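Local atomic coordinates of phosphoprotein (Lettuce necrotic yellows virus, PDB entry 3T4R), a protein that probably acts as a non-catalytic polymerase cofactor, tethering the viral RNA polymerase L to its nucleoprotein-RNA template and keeping soluble nucleoprotein off non-genomic RNA. Residues 6-11 against 37-42; 13-18 against 52-57; 30-35 against 59-64. All coordinates share one frame; numbering follows the deposited sequence. Where two conformers were deposited one is given.

Contact 1: 6-11 against 37-42; sequences HEKEKL and DILAMA
L39 of helix 36-41 lies against three residues of helix 4-14: E7, K8 and L11. Its CG and CD1 lie on the aliphatic part of K8, with L39 CG 3.8 Å from K8 CG. The two side chains cross at about a right angle. The CD2 branch lies over the backbone of helix 4-14, with L39 CD2 3.9 Å from E7 O. L11 fills the next place along the contact. Its CD1 points at the L39 backbone, 4.1 Å from L39 CA. Its CD2 turns to the end of segment 37-42 and packs on A42, with L11 CD2 3.8 Å from A42 CB. Everything that crosses here is van der Waals packing. This is part of the small helical bundle formed by the C-terminal domain of the phosphoprotein. The axes of the short segments 6-11 and 37-41 pass 10.3 Å apart at an angle of 62°. K8 is buried, and its first torsion sets CG beside the backbone N (chi1 -68°). Extended beyond CG, the chain runs across L39 and carries its ammonium group to other partners. K8 NZ donates a hydrogen bond to V34 O and forms a salt bridge with D36. A longer, weak ion pair joins it to D31. These partners probably stabilise the charge of the buried lysine. Helix 36-41 also rests on helix 50-72, where I38 packs on I54 and N61. V30 of helix 27-33 touches both K8 and E9.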
# COMPACT_ATOMS: atom_id res chain seq x y z
N HIS A 6 -8.52 -7.59 1.73
CA HIS A 6 -9.53 -6.89 1.01
C HIS A 6 -9.45 -5.40 1.36
O HIS A 6 -9.44 -4.57 0.47
CB HIS A 6 -10.87 -7.48 1.43
CG HIS A 6 -12.05 -6.86 0.76
ND1 HIS A 6 -12.59 -7.34 -0.40
CD2 HIS A 6 -12.80 -5.79 1.12
CE1 HIS A 6 -13.62 -6.59 -0.74
NE2 HIS A 6 -13.76 -5.63 0.15
N GLU A 7 -9.40 -5.05 2.64
CA GLU A 7 -9.43 -3.63 2.98
C GLU A 7 -8.13 -2.93 2.67
O GLU A 7 -8.14 -1.72 2.41
CB GLU A 7 -9.74 -3.40 4.44
CG GLU A 7 -11.11 -3.83 4.93
CD GLU A 7 -12.26 -3.15 4.25
OE1 GLU A 7 -12.19 -1.95 3.96
OE2 GLU A 7 -13.25 -3.83 3.96
N LYS A 8 -7.03 -3.67 2.68
CA LYS A 8 -5.74 -3.12 2.19
C LYS A 8 -5.74 -2.79 0.64
O LYS A 8 -5.25 -1.72 0.20
CB LYS A 8 -4.58 -4.08 2.54
CG LYS A 8 -4.32 -4.15 4.03
CD LYS A 8 -3.16 -5.01 4.38
CE LYS A 8 -3.03 -4.99 5.78
NZ LYS A 8 -1.78 -5.70 6.27
N GLU A 9 -6.29 -3.71 -0.15
CA GLU A 9 -6.45 -3.54 -1.60
C GLU A 9 -7.37 -2.34 -1.90
O GLU A 9 -7.11 -1.56 -2.79
CB GLU A 9 -6.94 -4.84 -2.23
CG GLU A 9 -5.88 -5.93 -2.24
CD GLU A 9 -6.40 -7.27 -2.77
OE1 GLU A 9 -7.34 -7.29 -3.60
OE2 GLU A 9 -5.92 -8.34 -2.32
N LYS A 10 -8.40 -2.17 -1.10
CA LYS A 10 -9.36 -1.07 -1.24
C LYS A 10 -8.65 0.22 -0.86
O LYS A 10 -8.90 1.20 -1.48
CB LYS A 10 -10.55 -1.30 -0.29
CG LYS A 10 -11.61 -0.26 -0.39
CD LYS A 10 -12.68 -0.25 0.72
CE LYS A 10 -13.52 -1.48 0.73
NZ LYS A 10 -14.66 -1.41 1.71
N LEU A 11 -7.76 0.20 0.15
CA LEU A 11 -7.01 1.37 0.49
C LEU A 11 -6.11 1.79 -0.61
O LEU A 11 -6.03 2.95 -0.94
CB LEU A 11 -6.14 1.12 1.72
CG LEU A 11 -5.79 2.22 2.71
CD1 LEU A 11 -4.45 2.06 3.34
CD2 LEU A 11 -6.05 3.71 2.35
N ASP A 37 -0.38 -1.20 10.48
CA ASP A 37 -0.25 0.14 11.04
C ASP A 37 -0.64 1.18 10.00
O ASP A 37 -1.12 2.24 10.32
CB ASP A 37 1.17 0.41 11.59
CG ASP A 37 2.31 0.31 10.52
OD1 ASP A 37 3.04 1.31 10.27
OD2 ASP A 37 2.54 -0.80 9.97
N ILE A 38 -0.37 0.89 8.73
CA ILE A 38 -0.72 1.82 7.64
C ILE A 38 -2.21 1.79 7.30
O ILE A 38 -2.84 2.84 7.15
CB ILE A 38 0.21 1.63 6.40
CG1 ILE A 38 1.65 2.05 6.79
CG2 ILE A 38 -0.32 2.43 5.19
CD1 ILE A 38 2.61 1.98 5.68
N LEU A 39 -2.77 0.59 7.25
CA LEU A 39 -4.19 0.43 7.11
C LEU A 39 -4.91 1.20 8.19
O LEU A 39 -5.89 1.83 7.92
CB LEU A 39 -4.59 -1.03 7.26
CG LEU A 39 -5.78 -1.64 6.50
CD1 LEU A 39 -6.40 -2.67 7.30
CD2 LEU A 39 -6.76 -0.68 5.86
N ALA A 40 -4.41 1.11 9.43
CA ALA A 40 -5.07 1.64 10.62
C ALA A 40 -5.14 3.14 10.53
O ALA A 40 -6.06 3.76 11.05
CB ALA A 40 -4.30 1.24 11.80
N MSE A 41 -4.20 3.72 9.80
CA MSE A 41 -4.14 5.18 9.59
C MSE A 41 -5.41 5.69 8.91
O MSE A 41 -5.86 6.83 9.16
CB MSE A 41 -2.92 5.55 8.74
CG MSE A 41 -1.59 5.50 9.48
SE MSE A 41 -0.07 6.14 8.38
CE MSE A 41 1.26 6.37 9.81
N ALA A 42 -5.99 4.82 8.08
CA ALA A 42 -7.13 5.16 7.25
C ALA A 42 -8.45 4.86 7.95
O ALA A 42 -9.52 5.10 7.38
CB ALA A 42 -7.05 4.39 5.98

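Contact 2: 13-18 against 52-57; sequences ADLDWE and EKIQNE
Q55 CG stands beside the backbone N (chi1 -77°), and the chain is extended beyond it. This carries the Q55 amide across to the turn that follows helix 4-14. L15 has its CG beside the backbone N as well (chi1 -65°), and its CD1 comes up against I54. Q55 NE2 donates a hydrogen bond of 2.9 Å to L15 O. The bond is bent, with an N-H...O angle of 145°. The amide nitrogen sits off the plane of the L15 carbonyl, and the oxygen in turn is tilted from the plane of the Q55 amide. Along the way the L15 and Q55 side chains slide past each other in opposite directions, with L15 CB 4.0 Å from Q55 CG. L15 and I54 cross at about a right angle. Their methyls are pressed close, L15 CD1 being 3.4 Å from I54 CG2, tighter than usual for two carbons.

W17 approaches from the other end of the turn. The edge of its ring faces the backbone of helix 50-72, and W17 CH2 lies 3.9 Å from Q55 O. The neighbouring W17 CZ3 is 4.1 Å from Q55 CG. The ring plane is nearly perpendicular to the Q55 amide. W17 also touches I58 and I59 of helix 50-72, I22 of helix 19-22, and Y25. D16 reaches helix 50-72 by a salt bridge to K51. The turn itself is a Schellman motif. D16 has positive phi and is the C-prime residue, with D16 N bonded to A13 O and W17 N bonded to L12 O. Here this helix C-terminal cap is docked on the long C-terminal helix of the bundle.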
# COMPACT_ATOMS: atom_id res chain seq x y z
N ALA A 13 -6.53 1.28 -3.76
CA ALA A 13 -7.40 1.97 -4.73
C ALA A 13 -7.84 3.39 -4.33
O ALA A 13 -7.93 4.27 -5.20
CB ALA A 13 -8.61 1.13 -5.03
N ASP A 14 -8.15 3.58 -3.04
CA ASP A 14 -8.64 4.82 -2.50
C ASP A 14 -7.51 5.80 -2.51
O ASP A 14 -7.74 7.00 -2.48
CB ASP A 14 -9.10 4.63 -1.07
CG ASP A 14 -10.44 3.94 -0.96
OD1 ASP A 14 -11.23 3.90 -1.95
OD2 ASP A 14 -10.73 3.46 0.16
N LEU A 15 -6.27 5.30 -2.52
CA LEU A 15 -5.11 6.18 -2.61
C LEU A 15 -4.59 6.36 -4.05
O LEU A 15 -3.53 6.91 -4.26
CB LEU A 15 -3.98 5.62 -1.72
CG LEU A 15 -4.26 5.60 -0.22
CD1 LEU A 15 -3.05 4.91 0.49
CD2 LEU A 15 -4.45 6.99 0.38
N ASP A 16 -5.38 5.90 -5.02
CA ASP A 16 -5.17 6.19 -6.45
C ASP A 16 -4.19 5.29 -7.14
O ASP A 16 -3.85 5.53 -8.22
CB ASP A 16 -4.88 7.67 -6.71
CG ASP A 16 -6.14 8.53 -6.54
OD1 ASP A 16 -7.20 8.23 -7.14
OD2 ASP A 16 -6.08 9.47 -5.72
N TRP A 17 -3.83 4.17 -6.54
CA TRP A 17 -3.10 3.16 -7.25
C TRP A 17 -4.03 2.60 -8.30
O TRP A 17 -5.25 2.54 -8.07
CB TRP A 17 -2.63 2.06 -6.26
CG TRP A 17 -1.22 2.29 -5.89
CD1 TRP A 17 -0.14 1.87 -6.57
CD2 TRP A 17 -0.71 3.10 -4.80
NE1 TRP A 17 1.03 2.34 -5.99
CE2 TRP A 17 0.69 3.08 -4.88
CE3 TRP A 17 -1.31 3.81 -3.77
CZ2 TRP A 17 1.52 3.79 -3.97
CZ3 TRP A 17 -0.53 4.48 -2.88
CH2 TRP A 17 0.88 4.49 -2.99
N GLU A 18 -3.53 2.20 -9.45
CA GLU A 18 -4.48 1.78 -10.48
C GLU A 18 -4.91 0.39 -10.08
O GLU A 18 -4.11 -0.37 -9.52
CB GLU A 18 -3.85 1.86 -11.88
CG GLU A 18 -4.75 2.29 -13.11
CD GLU A 18 -5.36 3.71 -13.02
OE1 GLU A 18 -4.57 4.65 -12.83
OE2 GLU A 18 -6.62 3.88 -13.15
N GLU A 52 -2.06 12.01 1.32
CA GLU A 52 -0.69 12.16 0.89
C GLU A 52 0.25 11.51 1.87
O GLU A 52 1.24 10.98 1.45
CB GLU A 52 -0.29 13.63 0.71
CG GLU A 52 0.39 13.92 -0.62
CD GLU A 52 0.19 15.38 -1.11
OE1 GLU A 52 1.07 16.21 -0.78
OE2 GLU A 52 -0.83 15.72 -1.80
N LYS A 53 -0.05 11.58 3.16
CA LYS A 53 0.76 10.96 4.23
C LYS A 53 0.94 9.45 4.02
O LYS A 53 2.06 8.95 3.93
CB LYS A 53 0.14 11.23 5.61
CG LYS A 53 1.17 11.15 6.84
CD LYS A 53 0.40 11.02 8.16
CE LYS A 53 0.77 9.75 8.98
NZ LYS A 53 2.14 9.75 9.61
N ILE A 54 -0.18 8.76 3.90
CA ILE A 54 -0.21 7.34 3.70
C ILE A 54 0.40 6.91 2.39
O ILE A 54 1.13 5.91 2.38
CB ILE A 54 -1.63 6.84 3.77
CG1 ILE A 54 -2.22 7.27 5.11
CG2 ILE A 54 -1.68 5.31 3.61
CD1 ILE A 54 -3.67 7.00 5.25
N GLN A 55 0.10 7.62 1.30
CA GLN A 55 0.71 7.37 -0.00
C GLN A 55 2.22 7.41 0.13
O GLN A 55 2.90 6.53 -0.40
CB GLN A 55 0.33 8.44 -1.02
CG GLN A 55 -1.05 8.35 -1.60
CD GLN A 55 -1.39 9.53 -2.49
OE1 GLN A 55 -0.68 10.56 -2.48
NE2 GLN A 55 -2.46 9.42 -3.25
N ASN A 56 2.74 8.42 0.83
CA ASN A 56 4.17 8.53 1.09
C ASN A 56 4.70 7.26 1.83
O ASN A 56 5.79 6.74 1.52
CB ASN A 56 4.49 9.81 1.88
CG ASN A 56 4.43 11.08 1.00
OD1 ASN A 56 4.69 11.02 -0.22
ND2 ASN A 56 4.16 12.25 1.63
N GLU A 57 3.97 6.80 2.83
CA GLU A 57 4.41 5.63 3.59
C GLU A 57 4.47 4.39 2.69
O GLU A 57 5.40 3.59 2.80
CB GLU A 57 3.49 5.35 4.79
CG GLU A 57 3.56 6.38 5.89
CD GLU A 57 4.28 5.91 7.10
OE1 GLU A 57 5.35 5.26 6.94
OE2 GLU A 57 3.81 6.20 8.23

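Contact 3: 30-35 against 59-64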
# COMPACT_ATOMS: atom_id res chain seq x y z
N VAL A 30 1.01 -7.20 -1.07
CA VAL A 30 0.03 -6.31 -0.41
C VAL A 30 0.38 -6.08 1.10
O VAL A 30 0.44 -4.94 1.61
CB VAL A 30 -1.45 -6.81 -0.57
CG1 VAL A 30 -2.39 -5.96 0.24
CG2 VAL A 30 -1.89 -6.78 -2.05
N ASP A 31 0.60 -7.18 1.82
CA ASP A 31 0.97 -7.13 3.23
C ASP A 31 2.22 -6.34 3.47
O ASP A 31 2.30 -5.61 4.41
CB ASP A 31 1.17 -8.54 3.82
CG ASP A 31 -0.13 -9.30 4.03
OD1 ASP A 31 -1.21 -8.72 4.13
OD2 ASP A 31 -0.06 -10.51 4.21
N PHE A 32 3.17 -6.42 2.57
CA PHE A 32 4.42 -5.66 2.71
C PHE A 32 4.23 -4.14 2.40
O PHE A 32 4.80 -3.26 3.05
CB PHE A 32 5.43 -6.25 1.77
CG PHE A 32 6.73 -5.53 1.77
CD1 PHE A 32 7.88 -6.22 1.90
CD2 PHE A 32 6.80 -4.14 1.62
CE1 PHE A 32 9.08 -5.53 1.88
CE2 PHE A 32 7.99 -3.47 1.64
CZ PHE A 32 9.11 -4.15 1.77
N LEU A 33 3.44 -3.84 1.39
CA LEU A 33 3.24 -2.48 1.04
C LEU A 33 2.36 -1.73 2.04
O LEU A 33 2.57 -0.53 2.27
CB LEU A 33 2.57 -2.47 -0.33
CG LEU A 33 3.39 -2.96 -1.51
CD1 LEU A 33 2.55 -2.85 -2.74
CD2 LEU A 33 4.58 -2.09 -1.74
N VAL A 34 1.36 -2.41 2.54
CA VAL A 34 0.35 -1.86 3.48
C VAL A 34 0.37 -2.71 4.75
O VAL A 34 -0.43 -3.58 4.96
CB VAL A 34 -1.05 -1.86 2.87
CG1 VAL A 34 -1.96 -1.02 3.74
CG2 VAL A 34 -1.04 -1.21 1.45
N PRO A 35 1.38 -2.49 5.58
CA PRO A 35 1.38 -3.16 6.85
C PRO A 35 0.11 -2.73 7.66
O PRO A 35 -0.50 -1.71 7.28
CB PRO A 35 2.67 -2.63 7.51
CG PRO A 35 3.54 -2.13 6.30
CD PRO A 35 2.57 -1.61 5.36
N ILE A 59 4.69 4.21 -0.69
CA ILE A 59 5.82 4.47 -1.65
C ILE A 59 7.17 4.15 -1.03
O ILE A 59 7.95 3.46 -1.63
CB ILE A 59 5.85 5.90 -2.21
CG1 ILE A 59 4.55 6.15 -3.00
CG2 ILE A 59 7.04 6.06 -3.14
CD1 ILE A 59 4.54 7.31 -3.72
N GLU A 60 7.35 4.51 0.24
CA GLU A 60 8.55 4.10 0.93
C GLU A 60 8.73 2.58 0.98
O GLU A 60 9.82 2.08 0.79
CB GLU A 60 8.59 4.71 2.32
CG GLU A 60 9.84 5.43 2.60
CD GLU A 60 9.85 6.83 1.99
OE1 GLU A 60 8.94 7.63 2.43
OE2 GLU A 60 10.78 7.13 1.08
N ASN A 61 7.65 1.85 1.17
CA ASN A 61 7.68 0.43 1.30
C ASN A 61 7.87 -0.12 -0.04
O ASN A 61 8.49 -1.12 -0.20
CB ASN A 61 6.34 -0.07 1.82
CG ASN A 61 6.12 0.21 3.30
OD1 ASN A 61 7.05 0.49 4.04
ND2 ASN A 61 4.87 0.12 3.74
N HIS A 62 7.30 0.49 -1.05
CA HIS A 62 7.47 -0.03 -2.39
C HIS A 62 8.89 0.16 -2.85
O HIS A 62 9.38 -0.64 -3.60
CB HIS A 62 6.51 0.65 -3.35
CG HIS A 62 6.39 -0.01 -4.69
ND1 HIS A 62 5.17 -0.13 -5.32
CD2 HIS A 62 7.35 -0.54 -5.53
CE1 HIS A 62 5.37 -0.72 -6.51
NE2 HIS A 62 6.68 -0.98 -6.66
N ILE A 63 9.52 1.25 -2.40
CA ILE A 63 10.93 1.60 -2.70
C ILE A 63 11.81 0.51 -2.11
O ILE A 63 12.63 -0.04 -2.79
CB ILE A 63 11.31 3.02 -2.10
CG1 ILE A 63 10.79 4.16 -2.94
CG2 ILE A 63 12.78 3.18 -1.85
CD1 ILE A 63 10.55 5.39 -2.09
N ALA A 64 11.58 0.19 -0.84
CA ALA A 64 12.24 -0.91 -0.16
C ALA A 64 12.19 -2.20 -0.98
O ALA A 64 13.20 -2.85 -1.15
CB ALA A 64 11.68 -1.12 1.24
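The nearest CA atoms are those of L33 and N61, L33 CA being 5.3 Å from N61 CA. Residues 30-33 end helix 27-33; V34 leaves helical geometry, and P35 takes the N-cap position of helix 36-41. Segment 59-64 is helical throughout. N61 points into the contact. Its ND2 donates a hydrogen bond of 2.8 Å to L33 O, nearly straight at 168°. The oxygen lies in the plane of the N61 amide, but ND2 stands above the plane of the L33 carbonyl. P35 comes to N61 from the opposite direction, with P35 CD 3.3 Å from N61 ND2.

F32 has CG anti to the backbone N (chi1 178°), which turns its ring to helix 50-72. F32 CE2 comes 3.0 Å from N61 O, obliquely to the ring, and also packs on N61 CB. The ring edge meets A64, with F32 CZ 4.0 Å from A64 CB. L33 and H62 lie side by side and point the same way, L33 CD2 being 3.7 Å from H62 CB. Y25 touches both. A helix-to-helix turn is thus fastened by an asparagine side chain to the long C-terminal helix of this helical bundle.

Overall arrangement
The three contacts lie within one small helical domain, with centres 10 to 12 Å apart. Helix 4-14 serves contacts 1 and 2, and helix 50-72 serves contacts 2 and 3. Contacts 1 and 2 meet where I38 CG2 lies 3.6 Å from I54 CG2. Contacts 1 and 3 are joined by the ammonium group of K8, by K8 CB, which lies 3.7 Å from V30 CG1, and by I38 CD1, which lies 3.5 Å from N61 ND2. Contacts 2 and 3 touch more lightly, W17 CZ2 being 4.0 Å from I59 CG1. A bound magnesium ion lies about 5 Å from the side chain of K8 and about 8 Å from that of P35.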